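Local structure of chromosome segregation protein smc (Pyrococcus furiosus, 3KTA) at residues Arg18-Ile23 / Ala33-Glu38; Ala25-Gly30 / Lys105-Leu110; Tyr90-Ile95 / Ser118-Ile123; Leu99-Val104 / Thr124-Met129. The protein is probably required for chromosome condensation and partitioning, this chain being the C-terminal piece of its ABC-type ATPase head. One frame throughout, in Å; residues are numbered along the deposited sequence.

Contact 1: residues Arg18-Ile23 / Ala33-Glu38; sequences RNFSEI and ARLILE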
loop_
_atom_site.group_PDB
_atom_site.type_symbol
_atom_site.label_atom_id
_atom_site.label_comp_id
_atom_site.label_asym_id
_atom_site.label_seq_id
_atom_site.Cartn_x
_atom_site.Cartn_y
_atom_site.Cartn_z
ATOM N N ARG B 18 -10.923 -17.260 9.446
ATOM C CA ARG B 18 -12.084 -16.750 10.189
ATOM C C ARG B 18 -12.193 -15.234 9.992
ATOM O O ARG B 18 -13.292 -14.700 9.741
ATOM C CB ARG B 18 -11.998 -17.104 11.671
ATOM C CG ARG B 18 -13.149 -16.500 12.492
ATOM C CD ARG B 18 -13.152 -17.004 13.926
ATOM N N ASN B 19 -11.049 -14.553 10.057
ATOM C CA ASN B 19 -11.008 -13.112 9.798
ATOM C C ASN B 19 -11.604 -12.778 8.427
ATOM O O ASN B 19 -12.387 -11.832 8.277
ATOM C CB ASN B 19 -9.571 -12.568 9.856
ATOM C CG ASN B 19 -8.975 -12.568 11.281
ATOM O OD1 ASN B 19 -9.672 -12.781 12.275
ATOM N ND2 ASN B 19 -7.674 -12.324 11.368
ATOM N N PHE B 20 -11.192 -13.541 7.416
ATOM C CA PHE B 20 -11.611 -13.266 6.054
ATOM C C PHE B 20 -13.121 -13.395 5.902
ATOM O O PHE B 20 -13.785 -12.536 5.301
ATOM C CB PHE B 20 -10.908 -14.223 5.092
ATOM C CG PHE B 20 -11.424 -14.142 3.676
ATOM C CD1 PHE B 20 -11.032 -13.103 2.827
ATOM C CD2 PHE B 20 -12.253 -15.134 3.177
ATOM C CE1 PHE B 20 -11.498 -13.040 1.526
ATOM C CE2 PHE B 20 -12.729 -15.074 1.873
ATOM C CZ PHE B 20 -12.342 -14.034 1.051
ATOM N N SER B 21 -13.670 -14.474 6.448
ATOM C CA SER B 21 -15.119 -14.671 6.389
ATOM C C SER B 21 -15.877 -13.526 7.089
ATOM O O SER B 21 -16.842 -12.991 6.537
ATOM C CB SER B 21 -15.494 -16.041 6.954
ATOM O OG SER B 21 -15.005 -17.069 6.104
ATOM N N GLU B 22 -15.424 -13.133 8.275
ATOM C CA GLU B 22 -16.095 -12.065 9.010
ATOM C C GLU B 22 -15.998 -10.738 8.257
ATOM O O GLU B 22 -16.985 -10.008 8.105
ATOM C CB GLU B 22 -15.516 -11.934 10.413
ATOM C CG GLU B 22 -15.806 -13.136 11.305
ATOM C CD GLU B 22 -15.158 -13.043 12.668
ATOM O OE1 GLU B 22 -14.424 -12.069 12.926
ATOM O OE2 GLU B 22 -15.382 -13.961 13.478
ATOM N N ILE B 23 -14.807 -10.429 7.764
ATOM C CA ILE B 23 -14.606 -9.173 7.061
ATOM C C ILE B 23 -15.367 -9.123 5.738
ATOM O O ILE B 23 -15.963 -8.108 5.406
ATOM C CB ILE B 23 -13.102 -8.884 6.841
ATOM C CG1 ILE B 23 -12.421 -8.701 8.195
ATOM C CG2 ILE B 23 -12.928 -7.643 5.965
ATOM C CD1 ILE B 23 -10.896 -8.693 8.141
ATOM N N ALA B 33 -18.074 -15.482 2.364
ATOM C CA ALA B 33 -16.952 -16.039 1.625
ATOM C C ALA B 33 -16.075 -16.892 2.525
ATOM O O ALA B 33 -16.111 -16.755 3.750
ATOM C CB ALA B 33 -16.129 -14.929 0.973
ATOM N N ARG B 34 -15.299 -17.780 1.905
ATOM C CA ARG B 34 -14.416 -18.697 2.630
ATOM C C ARG B 34 -13.045 -18.798 1.976
ATOM O O ARG B 34 -12.907 -18.641 0.757
ATOM C CB ARG B 34 -14.989 -20.125 2.656
ATOM C CG ARG B 34 -16.212 -20.355 3.496
ATOM C CD ARG B 34 -16.504 -21.863 3.542
ATOM N NE ARG B 34 -16.685 -22.430 2.205
ATOM C CZ ARG B 34 -16.183 -23.595 1.797
ATOM N NH1 ARG B 34 -15.447 -24.341 2.615
ATOM N NH2 ARG B 34 -16.414 -24.019 0.560
ATOM N N LEU B 35 -12.038 -19.070 2.798
ATOM C CA LEU B 35 -10.743 -19.549 2.328
ATOM C C LEU B 35 -10.737 -21.071 2.431
ATOM O O LEU B 35 -11.214 -21.641 3.417
ATOM C CB LEU B 35 -9.599 -18.984 3.166
ATOM C CG LEU B 35 -9.469 -17.461 3.261
ATOM C CD1 LEU B 35 -8.176 -17.104 3.965
ATOM C CD2 LEU B 35 -9.526 -16.816 1.882
ATOM N N ILE B 36 -10.191 -21.730 1.413
ATOM C CA ILE B 36 -10.180 -23.187 1.378
ATOM C C ILE B 36 -8.791 -23.691 1.026
ATOM O O ILE B 36 -8.225 -23.268 0.030
ATOM C CB ILE B 36 -11.157 -23.691 0.308
ATOM C CG1 ILE B 36 -12.549 -23.097 0.540
ATOM C CG2 ILE B 36 -11.204 -25.217 0.287
ATOM C CD1 ILE B 36 -13.508 -23.342 -0.596
ATOM N N LEU B 37 -8.230 -24.572 1.847
ATOM C CA LEU B 37 -6.965 -25.221 1.491
ATOM C C LEU B 37 -7.254 -26.314 0.469
ATOM O O LEU B 37 -8.132 -27.145 0.682
ATOM C CB LEU B 37 -6.290 -25.813 2.729
ATOM C CG LEU B 37 -5.738 -24.789 3.729
ATOM C CD1 LEU B 37 -5.301 -25.438 5.032
ATOM C CD2 LEU B 37 -4.582 -24.004 3.106
ATOM N N GLU B 38 -6.536 -26.293 -0.652
ATOM C CA GLU B 38 -6.752 -27.280 -1.706
ATOM C C GLU B 38 -6.473 -28.678 -1.185
ATOM O O GLU B 38 -7.083 -29.663 -1.630
ATOM C CB GLU B 38 -5.851 -26.988 -2.904
ATOM C CG GLU B 38 -6.269 -25.777 -3.711
ATOM C CD GLU B 38 -5.455 -25.627 -4.975
ATOM O OE1 GLU B 38 -4.366 -26.233 -5.051
ATOM O OE2 GLU B 38 -5.905 -24.908 -5.890
HETATM O O HOH W 1 -18.389 -14.739 5.215
HETATM O O HOH W 2 -12.925 -18.898 5.627
#

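Contact 2: residues Ala25-Gly30 / Lys105-Leu110; sequences AKLSPG and KRVADL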
loop_
_atom_site.group_PDB
_atom_site.type_symbol
_atom_site.label_atom_id
_atom_site.label_comp_id
_atom_site.label_asym_id
_atom_site.label_seq_id
_atom_site.Cartn_x
_atom_site.Cartn_y
_atom_site.Cartn_z
ATOM N N ALA B 25 -18.159 -10.579 5.024
ATOM C CA ALA B 25 -19.577 -10.387 5.350
ATOM C C ALA B 25 -19.864 -8.945 5.761
ATOM O O ALA B 25 -20.933 -8.412 5.465
ATOM C CB ALA B 25 -20.013 -11.362 6.448
ATOM N N LYS B 26 -18.909 -8.317 6.434
ATOM C CA LYS B 26 -19.028 -6.909 6.825
ATOM C C LYS B 26 -19.018 -5.990 5.607
ATOM O O LYS B 26 -19.855 -5.090 5.484
ATOM C CB LYS B 26 -17.884 -6.538 7.770
ATOM C CG LYS B 26 -17.989 -5.172 8.427
ATOM C CD LYS B 26 -17.199 -5.146 9.736
ATOM C CE LYS B 26 -15.739 -5.542 9.513
ATOM N NZ LYS B 26 -14.927 -5.471 10.764
ATOM N N LEU B 27 -18.073 -6.220 4.704
ATOM C CA LEU B 27 -17.920 -5.373 3.523
ATOM C C LEU B 27 -19.059 -5.568 2.520
ATOM O O LEU B 27 -19.438 -4.637 1.815
ATOM C CB LEU B 27 -16.575 -5.637 2.839
ATOM C CG LEU B 27 -15.335 -5.233 3.644
ATOM C CD1 LEU B 27 -14.066 -5.575 2.848
ATOM C CD2 LEU B 27 -15.376 -3.744 3.994
ATOM N N SER B 28 -19.581 -6.787 2.449
ATOM C CA SER B 28 -20.723 -7.107 1.582
ATOM C C SER B 28 -21.890 -7.676 2.386
ATOM O O SER B 28 -22.075 -8.888 2.450
ATOM C CB SER B 28 -20.317 -8.108 0.502
ATOM O OG SER B 28 -19.386 -7.529 -0.387
ATOM N N PRO B 29 -22.684 -6.796 3.009
ATOM C CA PRO B 29 -23.799 -7.270 3.839
ATOM C C PRO B 29 -24.684 -8.255 3.076
ATOM O O PRO B 29 -25.013 -8.016 1.910
ATOM C CB PRO B 29 -24.554 -5.980 4.173
ATOM C CG PRO B 29 -23.488 -4.915 4.136
ATOM C CD PRO B 29 -22.564 -5.330 3.011
ATOM N N GLY B 30 -25.029 -9.368 3.722
ATOM C CA GLY B 30 -25.834 -10.394 3.085
ATOM C C GLY B 30 -25.028 -11.411 2.292
ATOM O O GLY B 30 -25.570 -12.412 1.820
ATOM N N LYS B 105 -17.473 3.402 1.744
ATOM C CA LYS B 105 -17.614 3.756 3.157
ATOM C C LYS B 105 -17.262 2.587 4.073
ATOM O O LYS B 105 -16.614 2.779 5.107
ATOM C CB LYS B 105 -19.037 4.256 3.466
ATOM C CG LYS B 105 -19.279 4.721 4.916
ATOM C CD LYS B 105 -18.261 5.776 5.345
ATOM C CE LYS B 105 -18.691 6.515 6.625
ATOM N NZ LYS B 105 -19.090 5.621 7.734
ATOM N N ARG B 106 -17.693 1.383 3.704
ATOM C CA ARG B 106 -17.423 0.222 4.545
ATOM C C ARG B 106 -15.923 -0.060 4.562
ATOM O O ARG B 106 -15.362 -0.417 5.601
ATOM C CB ARG B 106 -18.235 -0.998 4.112
ATOM C CG ARG B 106 -19.722 -0.814 4.463
ATOM C CD ARG B 106 -20.525 -2.082 4.266
ATOM N NE ARG B 106 -20.782 -2.342 2.863
ATOM C CZ ARG B 106 -21.869 -1.939 2.211
ATOM N NH1 ARG B 106 -22.811 -1.235 2.841
ATOM N NH2 ARG B 106 -22.004 -2.235 0.928
ATOM N N VAL B 107 -15.283 0.127 3.413
ATOM C CA VAL B 107 -13.822 -0.025 3.366
ATOM C C VAL B 107 -13.127 1.032 4.236
ATOM O O VAL B 107 -12.202 0.716 5.005
ATOM C CB VAL B 107 -13.304 -0.007 1.919
ATOM C CG1 VAL B 107 -11.764 0.051 1.876
ATOM C CG2 VAL B 107 -13.799 -1.239 1.210
ATOM N N ALA B 108 -13.578 2.281 4.130
ATOM C CA ALA B 108 -13.024 3.368 4.917
ATOM C C ALA B 108 -13.196 3.127 6.423
ATOM O O ALA B 108 -12.292 3.409 7.217
ATOM C CB ALA B 108 -13.666 4.695 4.504
ATOM N N ASP B 109 -14.348 2.587 6.818
ATOM C CA ASP B 109 -14.571 2.258 8.222
ATOM C C ASP B 109 -13.598 1.172 8.698
ATOM O O ASP B 109 -13.112 1.225 9.823
ATOM C CB ASP B 109 -16.005 1.782 8.457
ATOM C CG ASP B 109 -17.023 2.906 8.380
ATOM O OD1 ASP B 109 -16.636 4.084 8.240
ATOM O OD2 ASP B 109 -18.226 2.586 8.465
ATOM N N LEU B 110 -13.325 0.197 7.836
ATOM C CA LEU B 110 -12.390 -0.881 8.167
ATOM C C LEU B 110 -10.960 -0.326 8.268
ATOM O O LEU B 110 -10.185 -0.726 9.139
ATOM C CB LEU B 110 -12.474 -1.978 7.102
ATOM C CG LEU B 110 -11.529 -3.175 7.193
ATOM C CD1 LEU B 110 -11.670 -3.869 8.530
ATOM C CD2 LEU B 110 -11.845 -4.116 6.037
#

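Contact 3: residues Tyr90-Ile95 / Ser118-Ile123; sequences YLFDEI and SQFIVI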
loop_
_atom_site.group_PDB
_atom_site.type_symbol
_atom_site.label_atom_id
_atom_site.label_comp_id
_atom_site.label_asym_id
_atom_site.label_seq_id
_atom_site.Cartn_x
_atom_site.Cartn_y
_atom_site.Cartn_z
ATOM N N TYR B 90 0.487 0.317 5.378
ATOM C CA TYR B 90 -0.143 -0.104 4.130
ATOM C C TYR B 90 -0.172 1.109 3.234
ATOM O O TYR B 90 -0.408 2.221 3.710
ATOM C CB TYR B 90 -1.584 -0.615 4.383
ATOM C CG TYR B 90 -1.546 -1.887 5.178
ATOM C CD1 TYR B 90 -1.354 -1.856 6.552
ATOM C CD2 TYR B 90 -1.637 -3.132 4.551
ATOM C CE1 TYR B 90 -1.246 -3.022 7.288
ATOM C CE2 TYR B 90 -1.544 -4.308 5.286
ATOM C CZ TYR B 90 -1.353 -4.245 6.644
ATOM O OH TYR B 90 -1.238 -5.392 7.381
ATOM N N LEU B 91 0.089 0.896 1.949
ATOM C CA LEU B 91 0.001 1.960 0.956
ATOM C C LEU B 91 -1.007 1.512 -0.072
ATOM O O LEU B 91 -0.842 0.466 -0.693
ATOM C CB LEU B 91 1.357 2.196 0.305
ATOM C CG LEU B 91 1.362 3.148 -0.887
ATOM C CD1 LEU B 91 1.006 4.566 -0.479
ATOM C CD2 LEU B 91 2.756 3.118 -1.484
ATOM N N PHE B 92 -2.094 2.267 -0.192
ATOM C CA PHE B 92 -3.185 1.903 -1.086
ATOM C C PHE B 92 -3.365 3.041 -2.086
ATOM O O PHE B 92 -3.676 4.160 -1.695
ATOM C CB PHE B 92 -4.506 1.789 -0.318
ATOM C CG PHE B 92 -4.608 0.622 0.633
ATOM C CD1 PHE B 92 -3.828 -0.520 0.490
ATOM C CD2 PHE B 92 -5.554 0.664 1.650
ATOM C CE1 PHE B 92 -3.975 -1.597 1.374
ATOM C CE2 PHE B 92 -5.713 -0.394 2.541
ATOM C CZ PHE B 92 -4.928 -1.534 2.404
ATOM N N ASP B 93 -3.222 2.756 -3.376
ATOM C CA ASP B 93 -3.380 3.783 -4.417
ATOM C C ASP B 93 -4.668 3.589 -5.240
ATOM O O ASP B 93 -4.736 2.714 -6.100
ATOM C CB ASP B 93 -2.166 3.729 -5.341
ATOM C CG ASP B 93 -2.054 4.943 -6.250
ATOM O OD1 ASP B 93 -3.042 5.706 -6.388
ATOM O OD2 ASP B 93 -0.955 5.136 -6.809
ATOM N N GLU B 94 -5.683 4.404 -4.952
ATOM C CA GLU B 94 -6.973 4.354 -5.642
ATOM C C GLU B 94 -7.584 2.943 -5.678
ATOM O O GLU B 94 -8.034 2.454 -6.715
ATOM C CB GLU B 94 -6.896 5.034 -7.017
ATOM C CG GLU B 94 -6.509 6.488 -6.908
ATOM C CD GLU B 94 -6.658 7.253 -8.201
ATOM O OE1 GLU B 94 -5.731 8.016 -8.540
ATOM O OE2 GLU B 94 -7.717 7.118 -8.878
ATOM N N ILE B 95 -7.637 2.323 -4.501
ATOM C CA ILE B 95 -8.151 0.964 -4.352
ATOM C C ILE B 95 -9.666 0.962 -4.393
ATOM O O ILE B 95 -10.276 -0.100 -4.444
ATOM C CB ILE B 95 -7.685 0.285 -3.041
ATOM C CG1 ILE B 95 -8.035 1.159 -1.820
ATOM C CG2 ILE B 95 -6.190 -0.037 -3.104
ATOM C CD1 ILE B 95 -8.389 0.378 -0.576
ATOM N N SER B 118 -2.048 -0.405 12.589
ATOM C CA SER B 118 -1.131 -0.179 11.470
ATOM C C SER B 118 -1.325 1.227 10.915
ATOM O O SER B 118 -2.406 1.804 11.038
ATOM C CB SER B 118 -1.391 -1.180 10.329
ATOM O OG SER B 118 -1.202 -2.520 10.743
ATOM N N GLN B 119 -0.295 1.746 10.248
ATOM C CA GLN B 119 -0.382 3.004 9.529
ATOM C C GLN B 119 -0.978 2.748 8.137
ATOM O O GLN B 119 -0.649 1.750 7.492
ATOM C CB GLN B 119 1.023 3.598 9.407
ATOM C CG GLN B 119 1.119 4.875 8.585
ATOM C CD GLN B 119 2.550 5.399 8.607
ATOM O OE1 GLN B 119 3.493 4.654 8.318
ATOM N NE2 GLN B 119 2.721 6.661 8.973
ATOM N N PHE B 120 -1.857 3.640 7.689
ATOM C CA PHE B 120 -2.433 3.559 6.350
ATOM C C PHE B 120 -2.198 4.842 5.589
ATOM O O PHE B 120 -2.495 5.932 6.102
ATOM C CB PHE B 120 -3.948 3.288 6.450
ATOM C CG PHE B 120 -4.259 1.898 6.865
ATOM C CD1 PHE B 120 -4.274 1.543 8.214
ATOM C CD2 PHE B 120 -4.484 0.911 5.910
ATOM C CE1 PHE B 120 -4.549 0.242 8.592
ATOM C CE2 PHE B 120 -4.738 -0.390 6.286
ATOM C CZ PHE B 120 -4.765 -0.731 7.623
ATOM N N ILE B 121 -1.681 4.710 4.370
ATOM C CA ILE B 121 -1.507 5.862 3.487
ATOM C C ILE B 121 -2.318 5.561 2.238
ATOM O O ILE B 121 -2.054 4.575 1.540
ATOM C CB ILE B 121 -0.025 6.059 3.097
ATOM C CG1 ILE B 121 0.808 6.343 4.349
ATOM C CG2 ILE B 121 0.122 7.193 2.078
ATOM C CD1 ILE B 121 2.298 6.097 4.137
ATOM N N VAL B 122 -3.324 6.388 1.969
ATOM C CA VAL B 122 -4.309 6.043 0.956
ATOM C C VAL B 122 -4.469 7.193 -0.026
ATOM O O VAL B 122 -4.825 8.293 0.368
ATOM C CB VAL B 122 -5.688 5.774 1.623
ATOM C CG1 VAL B 122 -6.748 5.449 0.567
ATOM C CG2 VAL B 122 -5.591 4.641 2.648
ATOM N N ILE B 123 -4.199 6.931 -1.303
ATOM C CA ILE B 123 -4.459 7.908 -2.348
ATOM C C ILE B 123 -5.866 7.696 -2.872
ATOM O O ILE B 123 -6.236 6.565 -3.184
ATOM C CB ILE B 123 -3.493 7.729 -3.511
ATOM C CG1 ILE B 123 -2.051 7.990 -3.051
ATOM C CG2 ILE B 123 -3.892 8.671 -4.656
ATOM C CD1 ILE B 123 -0.981 7.454 -4.003
HETATM O O HOH W 3 -8.050 4.422 -2.487
#

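Contact 4: residues Leu99-Val104 / Thr124-Met129; sequences LDDANV and TLRDVM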
loop_
_atom_site.group_PDB
_atom_site.type_symbol
_atom_site.label_atom_id
_atom_site.label_comp_id
_atom_site.label_asym_id
_atom_site.label_seq_id
_atom_site.Cartn_x
_atom_site.Cartn_y
_atom_site.Cartn_z
ATOM N N LEU B 99 -15.935 0.863 -7.070
ATOM C CA LEU B 99 -16.823 0.611 -5.937
ATOM C C LEU B 99 -17.759 1.784 -5.732
ATOM O O LEU B 99 -17.353 2.940 -5.866
ATOM C CB LEU B 99 -16.029 0.387 -4.647
ATOM C CG LEU B 99 -15.153 -0.860 -4.557
ATOM C CD1 LEU B 99 -14.265 -0.782 -3.321
ATOM C CD2 LEU B 99 -16.012 -2.097 -4.518
ATOM N N ASP B 100 -19.016 1.495 -5.407
ATOM C CA ASP B 100 -19.955 2.579 -5.158
ATOM C C ASP B 100 -19.729 3.185 -3.768
ATOM O O ASP B 100 -18.927 2.674 -2.980
ATOM C CB ASP B 100 -21.413 2.133 -5.403
ATOM C CG ASP B 100 -21.936 1.136 -4.371
ATOM O OD1 ASP B 100 -21.247 0.813 -3.385
ATOM O OD2 ASP B 100 -23.088 0.675 -4.550
ATOM N N ASP B 101 -20.397 4.290 -3.466
ATOM C CA ASP B 101 -20.168 4.947 -2.179
ATOM C C ASP B 101 -20.437 4.049 -0.971
ATOM O O ASP B 101 -19.723 4.122 0.027
ATOM C CB ASP B 101 -21.007 6.220 -2.055
ATOM C CG ASP B 101 -20.410 7.405 -2.801
ATOM O OD1 ASP B 101 -19.366 7.264 -3.478
ATOM O OD2 ASP B 101 -21.002 8.502 -2.696
ATOM N N ALA B 102 -21.470 3.211 -1.046
ATOM C CA ALA B 102 -21.826 2.365 0.077
ATOM C C ALA B 102 -20.668 1.448 0.434
ATOM O O ALA B 102 -20.327 1.281 1.595
ATOM C CB ALA B 102 -23.059 1.533 -0.244
ATOM N N ASN B 103 -20.074 0.855 -0.591
ATOM C CA ASN B 103 -18.951 -0.042 -0.380
ATOM C C ASN B 103 -17.660 0.664 0.018
ATOM O O ASN B 103 -16.917 0.174 0.883
ATOM C CB ASN B 103 -18.744 -0.900 -1.623
ATOM C CG ASN B 103 -19.758 -2.022 -1.712
ATOM O OD1 ASN B 103 -19.840 -2.858 -0.818
ATOM N ND2 ASN B 103 -20.547 -2.033 -2.783
ATOM N N VAL B 104 -17.378 1.796 -0.612
ATOM C CA VAL B 104 -16.206 2.581 -0.203
ATOM C C VAL B 104 -16.293 2.984 1.279
ATOM O O VAL B 104 -15.304 2.895 2.004
ATOM C CB VAL B 104 -16.001 3.831 -1.092
ATOM C CG1 VAL B 104 -14.864 4.687 -0.559
ATOM C CG2 VAL B 104 -15.715 3.415 -2.536
ATOM N N THR B 124 -6.658 8.763 -2.946
ATOM C CA THR B 124 -8.082 8.610 -3.287
ATOM C C THR B 124 -8.691 9.884 -3.861
ATOM O O THR B 124 -8.250 10.992 -3.543
ATOM C CB THR B 124 -8.899 8.165 -2.054
ATOM O OG1 THR B 124 -10.276 7.971 -2.422
ATOM C CG2 THR B 124 -8.819 9.207 -0.941
ATOM N N LEU B 125 -9.691 9.704 -4.729
ATOM C CA LEU B 125 -10.471 10.812 -5.276
ATOM C C LEU B 125 -11.871 10.805 -4.657
ATOM O O LEU B 125 -12.733 11.613 -5.038
ATOM C CB LEU B 125 -10.597 10.676 -6.799
ATOM C CG LEU B 125 -9.310 10.759 -7.615
ATOM C CD1 LEU B 125 -9.636 10.825 -9.097
ATOM C CD2 LEU B 125 -8.480 11.952 -7.173
ATOM N N ARG B 126 -12.094 9.913 -3.691
ATOM C CA ARG B 126 -13.439 9.693 -3.148
ATOM C C ARG B 126 -13.654 10.342 -1.781
ATOM O O ARG B 126 -13.007 9.977 -0.773
ATOM C CB ARG B 126 -13.750 8.197 -3.044
ATOM C CG ARG B 126 -13.554 7.438 -4.349
ATOM C CD ARG B 126 -14.643 7.803 -5.382
ATOM N NE ARG B 126 -15.933 7.268 -4.973
ATOM C CZ ARG B 126 -16.327 6.011 -5.181
ATOM N NH1 ARG B 126 -15.534 5.154 -5.811
ATOM N NH2 ARG B 126 -17.518 5.610 -4.751
ATOM N N ASP B 127 -14.597 11.283 -1.732
ATOM C CA ASP B 127 -14.957 11.913 -0.473
ATOM C C ASP B 127 -15.280 10.934 0.653
ATOM O O ASP B 127 -14.847 11.142 1.784
ATOM C CB ASP B 127 -16.089 12.942 -0.664
ATOM C CG ASP B 127 -17.295 12.387 -1.427
ATOM O OD1 ASP B 127 -17.514 11.160 -1.486
ATOM O OD2 ASP B 127 -18.054 13.216 -1.970
ATOM N N VAL B 128 -16.028 9.865 0.359
ATOM C CA VAL B 128 -16.434 8.932 1.401
ATOM C C VAL B 128 -15.259 8.092 1.899
ATOM O O VAL B 128 -15.346 7.494 2.966
ATOM C CB VAL B 128 -17.604 8.025 0.961
ATOM C CG1 VAL B 128 -18.827 8.864 0.702
ATOM C CG2 VAL B 128 -17.254 7.270 -0.287
HETATM N N MSE B 129 -14.175 8.049 1.124
HETATM C CA MSE B 129 -12.945 7.418 1.591
HETATM C C MSE B 129 -12.145 8.335 2.512
HETATM O O MSE B 129 -11.605 7.851 3.517
HETATM C CB MSE B 129 -12.048 6.985 0.416
HETATM C CG MSE B 129 -10.674 6.421 0.850
HETATM SE SE MSE B 129 -10.778 4.739 1.835
HETATM C CE MSE B 129 -10.692 3.564 0.295
HETATM O O HOH W 4 -17.423 9.165 -3.302
HETATM O O HOH W 5 -19.707 10.689 -3.125
#

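Contact 1: residues Arg18-Ile23 / Ala33-Glu38
The ring of Phe20, on helix 4-27, takes Leu35 over one face: methyl CD2 lies 3.6 Å from the Phe20 ring centroid in a CH-pi contact, 18° off the ring normal. With CG swung anti to the backbone N (chi1 172°), the ring leans onto strand 32-37, and Phe20 CE2 comes to 3.5 Å from Ala33 CB. The lone methyl of Ala33 suits so close a neighbour. Shortening Phe20 to an alanine is likely to open a gap beside Leu35 CD2 and Ala33 CB, and also beside Ala76 and Ala80 of helix 67-84, which the ring touches too.

The polar contacts lie alongside. Ser21 OG donates to Ala33 O at 2.6 Å, in the carbonyl plane, and accepts from a water that in turn takes Leu35 N at 3.0 Å. A second water joins Ser21 O to Ala33 N.

Strand 32-37 pairs with strand 48-53 on its other edge, through backbone bonds such as Arg34 with Glu51. The helix therefore seems to supply what a further strand would: one serine hydroxyl and two waters serve the backbone of Ala33 and Leu35, while an aromatic ring fills the apolar side.

Contact 2: residues Ala25-Gly30 / Lys105-Leu110
The guanidinium of Arg106 has Pro29 over one face and Leu27 O at its edge. Pro29 CD stands 3.5 Å from Arg106 NE, so the compact, puckered proline ring lays CD over the planar group without asking for a bond. At the edge, Arg106 NE donates to Leu27 O at 2.9 Å, with an N-H...O angle of 146°; the nitrogen sits above the carbonyl plane, 51° out of it, and the bond is not a straight one. A bend at chi3 (-76°) turns the guanidinium toward this carbonyl, and Arg106 CD passes 3.3 Å from Lys26 O on the way.

Helix 4-27 ends here, Ser28 being the first residue to leave helical geometry, and the arginine meets its last turn from helix 101-114, the crossover helix of a beta-alpha-beta unit in this P-loop NTPase fold. A positive group beside the carbonyl end of a helix is probably favourable. Were a leucine to stand where Arg106 does, Leu27 O would probably lose this donor and Asn103 OD1 the bond it now receives from NH2.

Beneath the polar layer the contact is aliphatic. Leu27 and Leu110 cross at about a right angle, CD2 to CD2 at 4.1 Å, and Leu27 CD2 also approaches Val107 CG2 (4.1 Å). Leu110 and Val107 also pack on helix 67-84, the one on Phe79, the other on Leu72 and Leu75.

Contact 3: residues Tyr90-Ile95 / Ser118-Ile123
The carbonyl oxygen of Ile123 is gripped twice: Glu94 N donates to it at 2.8 Å, tilted 32° from the carbonyl plane, and a water donates at 2.9 Å while accepting from Ile95 N. The strand thus gives way to a loop with its last carbonyl still occupied.

Before that point the pairing is a regular parallel ladder, Tyr90 beside Phe120 through Asp93 beside Ile123, with Phe92 N to Ile121 O nearly straight and Ile123 N to Phe92 O a little bent. An apolar strand ending in Asp93-Glu94 is the Walker B motif of ABC ATPases. The side chain of Asp93 is about 4 Å from a bound magnesium ion and that of Glu94 about 4 Å from the bound bis(adenosine)-5'-pentaphosphate, in its pocket. The sheet runs on into a neighbouring chain, whose Ser40 bonds Asp93 OD2.

On the Asp93 side, Ile123 lies against the carboxylate: its CD1 is 3.5 Å from Asp93 CG, and its CG2 is 3.5 Å from Asp93 OD1. Asp93 CG is anti to the backbone N (chi1 -166°), which lays the group alongside this branched residue.

Aromatics dominate the other face, beside Val122. Tyr90 and Phe120 lie side by side with planes 13° apart but slid so that they barely overlap, Tyr90 CD1 lying over the Phe120 ring. Phe92 reaches the edge of that same ring, CE2 to Phe120 CD2 at 3.8 Å. Ser118 OG, hydrogen-bonded to Ala87 O, meets the Tyr90 edge, 3.5 Å from CE1, and Tyr90 OH bonds Tyr140 of the neighbouring chain.

Contact 4: residues Leu99-Val104 / Thr124-Met129
Arg126 lays one face of its guanidinium against Val104, whose CG2 lies 3.6 Å from NH2, while the edge is spent on hydrogen bonds. Both end nitrogens, NH1 and NH2, donate to Leu99 O, and NH2 also reaches Asp101 OD1 at 2.8 Å in a nearly straight salt bridge (173°). Every one of these acceptors lies close to the guanidinium plane, and NE adds a water at 2.9 Å, so the group is probably held flat and unable to turn. Bends at chi2 and chi3, both near -70°, fold the chain toward this site. An arginine suits it, since its planar group carries enough donors to serve a carbonyl and a carboxylate at once.

Asp100 caps the start of helix 101-114, its OD1 accepting from Asn103 N at 3.0 Å. Next to the salt bridge, Val104 CG1 packs on Val128 CG2 (3.5 Å) and on Met129 CB (3.8 Å).

By sequence, the two segments probably correspond to the D-loop and H-loop regions of ABC ATPases. Met129, a selenomethionine in this crystal, rests on Val107, Ala108 and Ile111 of helix 101-114; Leu99 meets Leu72 of helix 67-84, and Leu125 meets Ile163 of helix 153-164.

How the contacts relate
From the N terminus, contact 1 closes the short loop that brings strand 32-37 back against helix 4-27. Contact 2 opens inside that loop and closes 75 residues later on helix 101-114, so it crosses contact 1. Contact 3 opens before contact 2 has closed and ends on strand 119-123; contact 4 crosses both, linking the start of helix 101-114 to the turn after that strand. Contact 1 finishes before contacts 3 and 4 begin. Ile23 meets Leu110 between contacts 1 and 2, while Met129 touches Val107, Ile95 and Val122, joining contacts 2, 3 and 4. The chain thus ties an outlying hairpin, through two helices, to the Walker B strand and nucleotide site.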